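Long-range contact in ATP-dependent DNA ligase (Mycobacterium tuberculosis, PDB 6NHX), which joins DNA ends at the expense of ATP and probably, together with Ku, repairs double-strand breaks by non-homologous end joining: residues L119-R127 with K168-P176. The protein carries 1 engineered substitution. Numbering follows the deposited sequence.
Sequences LLGTRYQDR and KRRDSRYQP. With ATP (adenosine-5'-triphosphate), chain B.
Two torsions bring R127 and Y174 together at about a right angle: R127 folds back at chi3 (-56°), while Y174 turns its ring away from its own amide nitrogen (chi1 -165°). The guanidinium of R127 thereby lies with Y174 CB over the centre of one face and Y124 CA nearer the rim of the opposite one, and its NH2 meets the edge of the Y174 ring. Its NH1 reaches T122 O at 2.7 Å and, across the contact, S172 O at 3.0 Å, on a lone pair of that carbonyl. S172 O takes a second bond from Y124 N (2.8 Å), so two donors at the start of helix 124-136 grip one loop carbonyl. Water 1 closes the network, accepting from R127 NH2 and donating to S172 OG and R173 O. NE of R127 is held in a salt bridge with D110.

Here three of the five hydrogen bonds across the contact run between backbone atoms. Besides the one from Y124 N, Y174 N gives a hydrogen bond to L120 O (2.9 Å), and Q125 N one to R170 O (3.0 Å). L120 adds an apolar patch, with CD2 against Y174 and CD1 against P176. Beside the helix start, R170 NH1 hydrogen-bonds Q125 OE1 from above its carbonyl plane, off any lone pair, while R170 NE binds A23 O.

Nearer the nucleotide, K168 lays CB over one face of the Y124 ring in a CH-pi contact, 4.1 Å from its centroid. From there its extended chain carries NZ to ATP N1 (2.9 Å). E29 accepts from Y124 OH and forms a salt bridge with K168, tying second-shell tyrosine to first-shell lysine. The contact thus joins the start of a helix to the end of strand 164-169 beside the adenine pocket of the nucleotidyltransferase domain of an ATP-dependent DNA ligase.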
ATOM      1  N   LEU A 119     -15.148   2.686 -20.335  1.00 13.71           N
ATOM      2  CA  LEU A 119     -16.073   2.378 -19.245  1.00 15.55           C
ATOM      3  C   LEU A 119     -16.089   3.404 -18.113  1.00 14.48           C
ATOM      4  O   LEU A 119     -16.661   3.120 -17.058  1.00 16.72           O
ATOM      5  CB  LEU A 119     -15.786   0.989 -18.662  1.00 14.39           C
ATOM      6  CG  LEU A 119     -15.797  -0.104 -19.715  1.00 14.80           C
ATOM      7  CD1 LEU A 119     -15.349  -1.411 -19.086  1.00 19.31           C
ATOM      8  CD2 LEU A 119     -17.173  -0.266 -20.367  1.00 20.92           C
ATOM      9  N   LEU A 120     -15.493   4.583 -18.294  1.00 14.21           N
ATOM     10  CA  LEU A 120     -15.404   5.529 -17.184  1.00 16.23           C
ATOM     11  C   LEU A 120     -16.774   5.962 -16.679  1.00 18.89           C
ATOM     12  O   LEU A 120     -16.941   6.204 -15.477  1.00 18.46           O
ATOM     13  CB  LEU A 120     -14.573   6.741 -17.596  1.00 17.76           C
ATOM     14  CG  LEU A 120     -13.144   6.424 -18.051  1.00 17.38           C
ATOM     15  CD1 LEU A 120     -12.421   7.720 -18.396  1.00 24.58           C
ATOM     16  CD2 LEU A 120     -12.366   5.624 -17.000  1.00 19.43           C
ATOM     17  N   GLY A 121     -17.756   6.074 -17.564  1.00 17.72           N
ATOM     18  CA  GLY A 121     -19.093   6.480 -17.182  1.00 19.94           C
ATOM     19  C   GLY A 121     -20.023   5.340 -16.864  1.00 15.96           C
ATOM     20  O   GLY A 121     -21.205   5.566 -16.573  1.00 23.23           O
ATOM     21  N   THR A 122     -19.531   4.110 -16.944  1.00 17.76           N
ATOM     22  CA  THR A 122     -20.310   2.935 -16.591  1.00 15.14           C
ATOM     23  C   THR A 122     -20.246   2.741 -15.076  1.00 17.80           C
ATOM     24  O   THR A 122     -19.198   2.946 -14.460  1.00 18.89           O
ATOM     25  CB  THR A 122     -19.723   1.725 -17.315  1.00 17.41           C
ATOM     26  OG1 THR A 122     -19.892   1.934 -18.728  1.00 23.22           O
ATOM     27  CG2 THR A 122     -20.413   0.441 -16.903  1.00 18.57           C
ATOM     28  N   ARG A 123     -21.372   2.366 -14.472  1.00 15.78           N
ATOM     29  CA  ARG A 123     -21.432   2.239 -13.017  1.00 14.94           C
ATOM     30  C   ARG A 123     -20.525   1.107 -12.543  1.00 13.39           C
ATOM     31  O   ARG A 123     -20.377   0.076 -13.216  1.00 14.73           O
ATOM     32  CB  ARG A 123     -22.855   1.914 -12.583  1.00 17.10           C
ATOM     33  CG  ARG A 123     -23.853   3.034 -12.805  1.00 31.94           C
ATOM     34  CD  ARG A 123     -25.270   2.487 -12.792  1.00 45.61           C
ATOM     35  NE  ARG A 123     -26.238   3.462 -13.282  1.00 51.68           N
ATOM     36  CZ  ARG A 123     -26.620   3.568 -14.551  1.00 47.22           C
ATOM     37  NH1 ARG A 123     -26.121   2.761 -15.477  1.00 39.01           N
ATOM     38  NH2 ARG A 123     -27.505   4.486 -14.897  1.00 52.07           N
ATOM     39  N   TYR A 124     -19.940   1.302 -11.347  1.00 13.93           N
ATOM     40  CA  TYR A 124     -19.026   0.319 -10.783  1.00 13.07           C
ATOM     41  C   TYR A 124     -19.603  -1.086 -10.843  1.00 13.86           C
ATOM     42  O   TYR A 124     -18.907  -2.036 -11.203  1.00 14.33           O
ATOM     43  CB  TYR A 124     -18.713   0.704  -9.331  1.00 13.49           C
ATOM     44  CG  TYR A 124     -17.957  -0.364  -8.572  1.00 14.59           C
ATOM     45  CD1 TYR A 124     -16.562  -0.375  -8.541  1.00 13.60           C
ATOM     46  CD2 TYR A 124     -18.636  -1.380  -7.905  1.00 14.47           C
ATOM     47  CE1 TYR A 124     -15.866  -1.361  -7.868  1.00 11.90           C
ATOM     48  CE2 TYR A 124     -17.950  -2.385  -7.229  1.00 17.59           C
ATOM     49  CZ  TYR A 124     -16.563  -2.359  -7.205  1.00 13.58           C
ATOM     50  OH  TYR A 124     -15.890  -3.362  -6.534  1.00 18.23           O
ATOM     51  N   GLN A 125     -20.875  -1.239 -10.469  1.00 15.32           N
ATOM     52  CA  GLN A 125     -21.472  -2.569 -10.413  1.00 17.50           C
ATOM     53  C   GLN A 125     -21.370  -3.265 -11.765  1.00 15.91           C
ATOM     54  O   GLN A 125     -21.109  -4.473 -11.839  1.00 18.80           O
ATOM     55  CB  GLN A 125     -22.932  -2.436  -9.988  1.00 25.16           C
ATOM     56  CG  GLN A 125     -23.716  -3.733  -9.987  1.00 35.94           C
ATOM     57  CD  GLN A 125     -24.920  -3.661  -9.075  1.00 44.61           C
ATOM     58  OE1 GLN A 125     -24.787  -3.372  -7.889  1.00 37.69           O
ATOM     59  NE2 GLN A 125     -26.104  -3.910  -9.625  1.00 53.26           N
ATOM     60  N   ASP A 126     -21.532  -2.501 -12.844  1.00 15.98           N
ATOM     61  CA  ASP A 126     -21.484  -3.071 -14.189  1.00 17.07           C
ATOM     62  C   ASP A 126     -20.049  -3.282 -14.662  1.00 17.67           C
ATOM     63  O   ASP A 126     -19.764  -4.277 -15.336  1.00 15.27           O
ATOM     64  CB  ASP A 126     -22.244  -2.171 -15.160  1.00 17.07           C
ATOM     65  CG  ASP A 126     -23.692  -1.982 -14.765  1.00 29.74           C
ATOM     66  OD1 ASP A 126     -24.321  -2.981 -14.371  1.00 24.45           O
ATOM     67  OD2 ASP A 126     -24.202  -0.842 -14.856  1.00 29.94           O
ATOM     68  N   ARG A 127     -19.135  -2.355 -14.344  1.00 14.98           N
ATOM     69  CA  ARG A 127     -17.729  -2.588 -14.662  1.00 12.71           C
ATOM     70  C   ARG A 127     -17.230  -3.869 -13.994  1.00 13.12           C
ATOM     71  O   ARG A 127     -16.472  -4.642 -14.598  1.00 15.24           O
ATOM     72  CB  ARG A 127     -16.859  -1.412 -14.234  1.00 14.71           C
ATOM     73  CG  ARG A 127     -17.286  -0.050 -14.784  1.00 14.48           C
ATOM     74  CD  ARG A 127     -16.155   0.977 -14.664  1.00 14.37           C
ATOM     75  NE  ARG A 127     -15.656   1.132 -13.283  1.00 12.02           N
ATOM     76  CZ  ARG A 127     -16.145   1.961 -12.366  1.00 11.97           C
ATOM     77  NH1 ARG A 127     -17.189   2.730 -12.637  1.00 13.98           N
ATOM     78  NH2 ARG A 127     -15.590   2.011 -11.166  1.00 13.33           N
ATOM     79  N   LYS A 168     -16.895   0.815  -2.275  1.00 11.77           N
ATOM     80  CA  LYS A 168     -17.096   1.555  -3.509  1.00 11.05           C
ATOM     81  C   LYS A 168     -18.581   1.573  -3.837  1.00 11.94           C
ATOM     82  O   LYS A 168     -19.240   0.528  -3.814  1.00 12.96           O
ATOM     83  CB  LYS A 168     -16.275   0.932  -4.645  1.00 11.44           C
ATOM     84  CG  LYS A 168     -14.788   0.938  -4.328  1.00 11.29           C
ATOM     85  CD  LYS A 168     -13.969   0.169  -5.370  1.00 11.61           C
ATOM     86  CE  LYS A 168     -12.485   0.178  -5.033  1.00 11.83           C
ATOM     87  NZ  LYS A 168     -11.721  -0.662  -6.012  1.00 11.65           N
ATOM     88  N   ARG A 169     -19.114   2.759  -4.103  1.00 12.52           N
ATOM     89  CA  ARG A 169     -20.539   2.861  -4.387  1.00 13.42           C
ATOM     90  C   ARG A 169     -20.885   2.090  -5.653  1.00 15.23           C
ATOM     91  O   ARG A 169     -20.211   2.212  -6.684  1.00 16.45           O
ATOM     92  CB  ARG A 169     -20.918   4.329  -4.567  1.00 16.38           C
ATOM     93  CG  ARG A 169     -21.239   5.051  -3.282  1.00 19.54           C
ATOM     94  CD  ARG A 169     -21.986   6.364  -3.532  1.00 23.73           C
ATOM     95  NE  ARG A 169     -23.331   6.106  -4.029  1.00 29.36           N
ATOM     96  CZ  ARG A 169     -24.417   6.034  -3.265  1.00 39.74           C
ATOM     97  NH1 ARG A 169     -24.328   6.221  -1.953  1.00 36.84           N
ATOM     98  NH2 ARG A 169     -25.598   5.777  -3.818  1.00 41.97           N
ATOM     99  N   ARG A 170     -21.946   1.286  -5.580  1.00 13.67           N
ATOM    100  CA  ARG A 170     -22.311   0.455  -6.723  1.00 14.45           C
ATOM    101  C   ARG A 170     -22.674   1.289  -7.949  1.00 17.14           C
ATOM    102  O   ARG A 170     -22.470   0.837  -9.081  1.00 16.16           O
ATOM    103  CB  ARG A 170     -23.454  -0.477  -6.329  1.00 15.00           C
ATOM    104  CG  ARG A 170     -23.014  -1.546  -5.334  1.00 16.42           C
ATOM    105  CD  ARG A 170     -24.159  -2.423  -4.872  1.00 18.10           C
ATOM    106  NE  ARG A 170     -23.682  -3.551  -4.074  1.00 21.35           N
ATOM    107  CZ  ARG A 170     -23.125  -4.650  -4.576  1.00 30.21           C
ATOM    108  NH1 ARG A 170     -22.973  -4.783  -5.884  1.00 26.83           N
ATOM    109  NH2 ARG A 170     -22.714  -5.617  -3.767  1.00 36.29           N
ATOM    110  N   ASP A 171     -23.209   2.490  -7.751  1.00 16.47           N
ATOM    111  CA  ASP A 171     -23.642   3.346  -8.848  1.00 19.07           C
ATOM    112  C   ASP A 171     -22.558   4.301  -9.347  1.00 22.41           C
ATOM    113  O   ASP A 171     -22.858   5.166 -10.175  1.00 21.74           O
ATOM    114  CB  ASP A 171     -24.903   4.133  -8.446  1.00 16.83           C
ATOM    115  CG  ASP A 171     -24.656   5.108  -7.298  1.00 22.67           C
ATOM    116  OD1 ASP A 171     -25.646   5.666  -6.771  1.00 27.52           O
ATOM    117  OD2 ASP A 171     -23.492   5.336  -6.918  1.00 22.07           O
ATOM    118  N   SER A 172     -21.313   4.175  -8.876  1.00 15.63           N
ATOM    119  CA  SER A 172     -20.331   5.234  -9.081  1.00 17.35           C
ATOM    120  C   SER A 172     -19.568   5.082 -10.400  1.00 15.45           C
ATOM    121  O   SER A 172     -19.208   3.976 -10.821  1.00 14.47           O
ATOM    122  CB  SER A 172     -19.353   5.344  -7.900  1.00 18.02           C
ATOM    123  OG  SER A 172     -18.634   4.151  -7.655  1.00 15.97           O
ATOM    124  N   ARG A 173     -19.299   6.223 -11.026  1.00 16.59           N
ATOM    125  CA  ARG A 173     -18.444   6.290 -12.197  1.00 15.10           C
ATOM    126  C   ARG A 173     -16.975   6.258 -11.768  1.00 15.57           C
ATOM    127  O   ARG A 173     -16.634   6.378 -10.587  1.00 16.40           O
ATOM    128  CB  ARG A 173     -18.781   7.527 -13.033  1.00 19.04           C
ATOM    129  CG  ARG A 173     -17.797   8.695 -12.924  1.00 37.40           C
ATOM    130  CD  ARG A 173     -18.300   9.955 -13.642  1.00 47.37           C
ATOM    131  NE  ARG A 173     -18.371   9.804 -15.099  1.00 54.33           N
ATOM    132  CZ  ARG A 173     -17.320   9.710 -15.914  1.00 56.72           C
ATOM    133  NH1 ARG A 173     -16.082   9.745 -15.430  1.00 50.98           N
ATOM    134  NH2 ARG A 173     -17.509   9.581 -17.225  1.00 52.95           N
ATOM    135  N   TYR A 174     -16.087   6.081 -12.738  1.00 14.48           N
ATOM    136  CA  TYR A 174     -14.649   6.120 -12.491  1.00 15.39           C
ATOM    137  C   TYR A 174     -14.145   7.518 -12.798  1.00 15.81           C
ATOM    138  O   TYR A 174     -14.330   8.012 -13.913  1.00 18.21           O
ATOM    139  CB  TYR A 174     -13.914   5.097 -13.360  1.00 14.46           C
ATOM    140  CG  TYR A 174     -12.506   4.851 -12.875  1.00 11.31           C
ATOM    141  CD1 TYR A 174     -12.237   3.834 -11.965  1.00 13.54           C
ATOM    142  CD2 TYR A 174     -11.452   5.678 -13.278  1.00 13.13           C
ATOM    143  CE1 TYR A 174     -10.934   3.604 -11.492  1.00 13.30           C
ATOM    144  CE2 TYR A 174     -10.156   5.472 -12.795  1.00 12.94           C
ATOM    145  CZ  TYR A 174      -9.910   4.431 -11.910  1.00 13.53           C
ATOM    146  OH  TYR A 174      -8.635   4.228 -11.437  1.00 14.43           O
ATOM    147  N   GLN A 175     -13.517   8.161 -11.807  1.00 15.36           N
ATOM    148  CA  GLN A 175     -13.052   9.543 -11.919  1.00 14.49           C
ATOM    149  C   GLN A 175     -11.530   9.589 -11.878  1.00 16.03           C
ATOM    150  O   GLN A 175     -10.928   9.642 -10.795  1.00 16.38           O
ATOM    151  CB  GLN A 175     -13.661  10.390 -10.795  1.00 15.51           C
ATOM    152  CG  GLN A 175     -15.171  10.335 -10.808  1.00 21.11           C
ATOM    153  CD  GLN A 175     -15.814  11.382  -9.932  1.00 33.93           C
ATOM    154  OE1 GLN A 175     -16.606  11.059  -9.046  1.00 34.20           O
ATOM    155  NE2 GLN A 175     -15.488  12.646 -10.179  1.00 34.20           N
ATOM    156  N   PRO A 176     -10.859   9.546 -13.030  1.00 16.50           N
ATOM    157  CA  PRO A 176      -9.395   9.480 -13.019  1.00 17.53           C
ATOM    158  C   PRO A 176      -8.782  10.689 -12.326  1.00 16.95           C
ATOM    159  O   PRO A 176      -9.213  11.828 -12.518  1.00 19.12           O
ATOM    160  CB  PRO A 176      -9.030   9.441 -14.509  1.00 18.16           C
ATOM    161  CG  PRO A 176     -10.250   8.921 -15.189  1.00 24.31           C
ATOM    162  CD  PRO A 176     -11.412   9.430 -14.395  1.00 18.12           C
TER
HETATM  163  PG  ATP B1000      -3.383   7.248  -0.857  1.00 17.91           P
HETATM  164  O1G ATP B1000      -4.872   7.028  -0.680  1.00 17.33           O
HETATM  165  O2G ATP B1000      -2.974   8.673  -1.175  1.00 20.04           O
HETATM  166  O3G ATP B1000      -2.757   6.232  -1.795  1.00 18.64           O
HETATM  167  PB  ATP B1000      -1.906   5.750   1.180  1.00 22.60           P
HETATM  168  O1B ATP B1000      -1.468   6.062   2.589  1.00 31.05           O
HETATM  169  O2B ATP B1000      -0.920   5.242   0.151  1.00 33.43           O
HETATM  170  O3B ATP B1000      -2.716   7.021   0.606  1.00 22.96           O
HETATM  171  PA  ATP B1000      -3.848   3.998   2.431  1.00 19.07           P
HETATM  172  O1A ATP B1000      -4.425   5.065   3.311  1.00 22.17           O
HETATM  173  O2A ATP B1000      -2.921   2.909   2.907  1.00 23.61           O
HETATM  174  O3A ATP B1000      -3.132   4.728   1.206  1.00 24.28           O
HETATM  175  O5' ATP B1000      -5.032   3.390   1.510  1.00 22.18           O
HETATM  176  C5' ATP B1000      -4.832   2.186   0.775  1.00 17.49           C
HETATM  177  C4' ATP B1000      -4.126   2.458  -0.557  1.00 14.02           C
HETATM  178  O4' ATP B1000      -4.169   1.246  -1.310  1.00 17.12           O
HETATM  179  C3' ATP B1000      -4.802   3.517  -1.402  1.00 15.36           C
HETATM  180  O3' ATP B1000      -3.841   4.065  -2.300  1.00 17.30           O
HETATM  181  C2' ATP B1000      -5.768   2.680  -2.193  1.00 14.78           C
HETATM  182  O2' ATP B1000      -6.190   3.322  -3.405  1.00 15.59           O
HETATM  183  C1' ATP B1000      -4.963   1.418  -2.482  1.00 17.37           C
HETATM  184  N9  ATP B1000      -5.815   0.214  -2.551  1.00 14.25           N
HETATM  185  C8  ATP B1000      -5.568  -0.979  -1.952  1.00 14.33           C
HETATM  186  N7  ATP B1000      -6.539  -1.884  -2.253  1.00 12.43           N
HETATM  187  C5  ATP B1000      -7.402  -1.254  -3.072  1.00 11.63           C
HETATM  188  C6  ATP B1000      -8.647  -1.619  -3.733  1.00 11.01           C
HETATM  189  N6  ATP B1000      -9.173  -2.837  -3.562  1.00 12.23           N
HETATM  190  N1  ATP B1000      -9.249  -0.689  -4.490  1.00 11.03           N
HETATM  191  C2  ATP B1000      -8.751   0.541  -4.663  1.00 11.57           C
HETATM  192  N3  ATP B1000      -7.618   0.953  -4.073  1.00 12.55           N
HETATM  193  C4  ATP B1000      -6.933   0.112  -3.267  1.00 12.76           C
HETATM  194  O   HOH W   1     -16.263   3.938  -9.100  1.00 13.91           O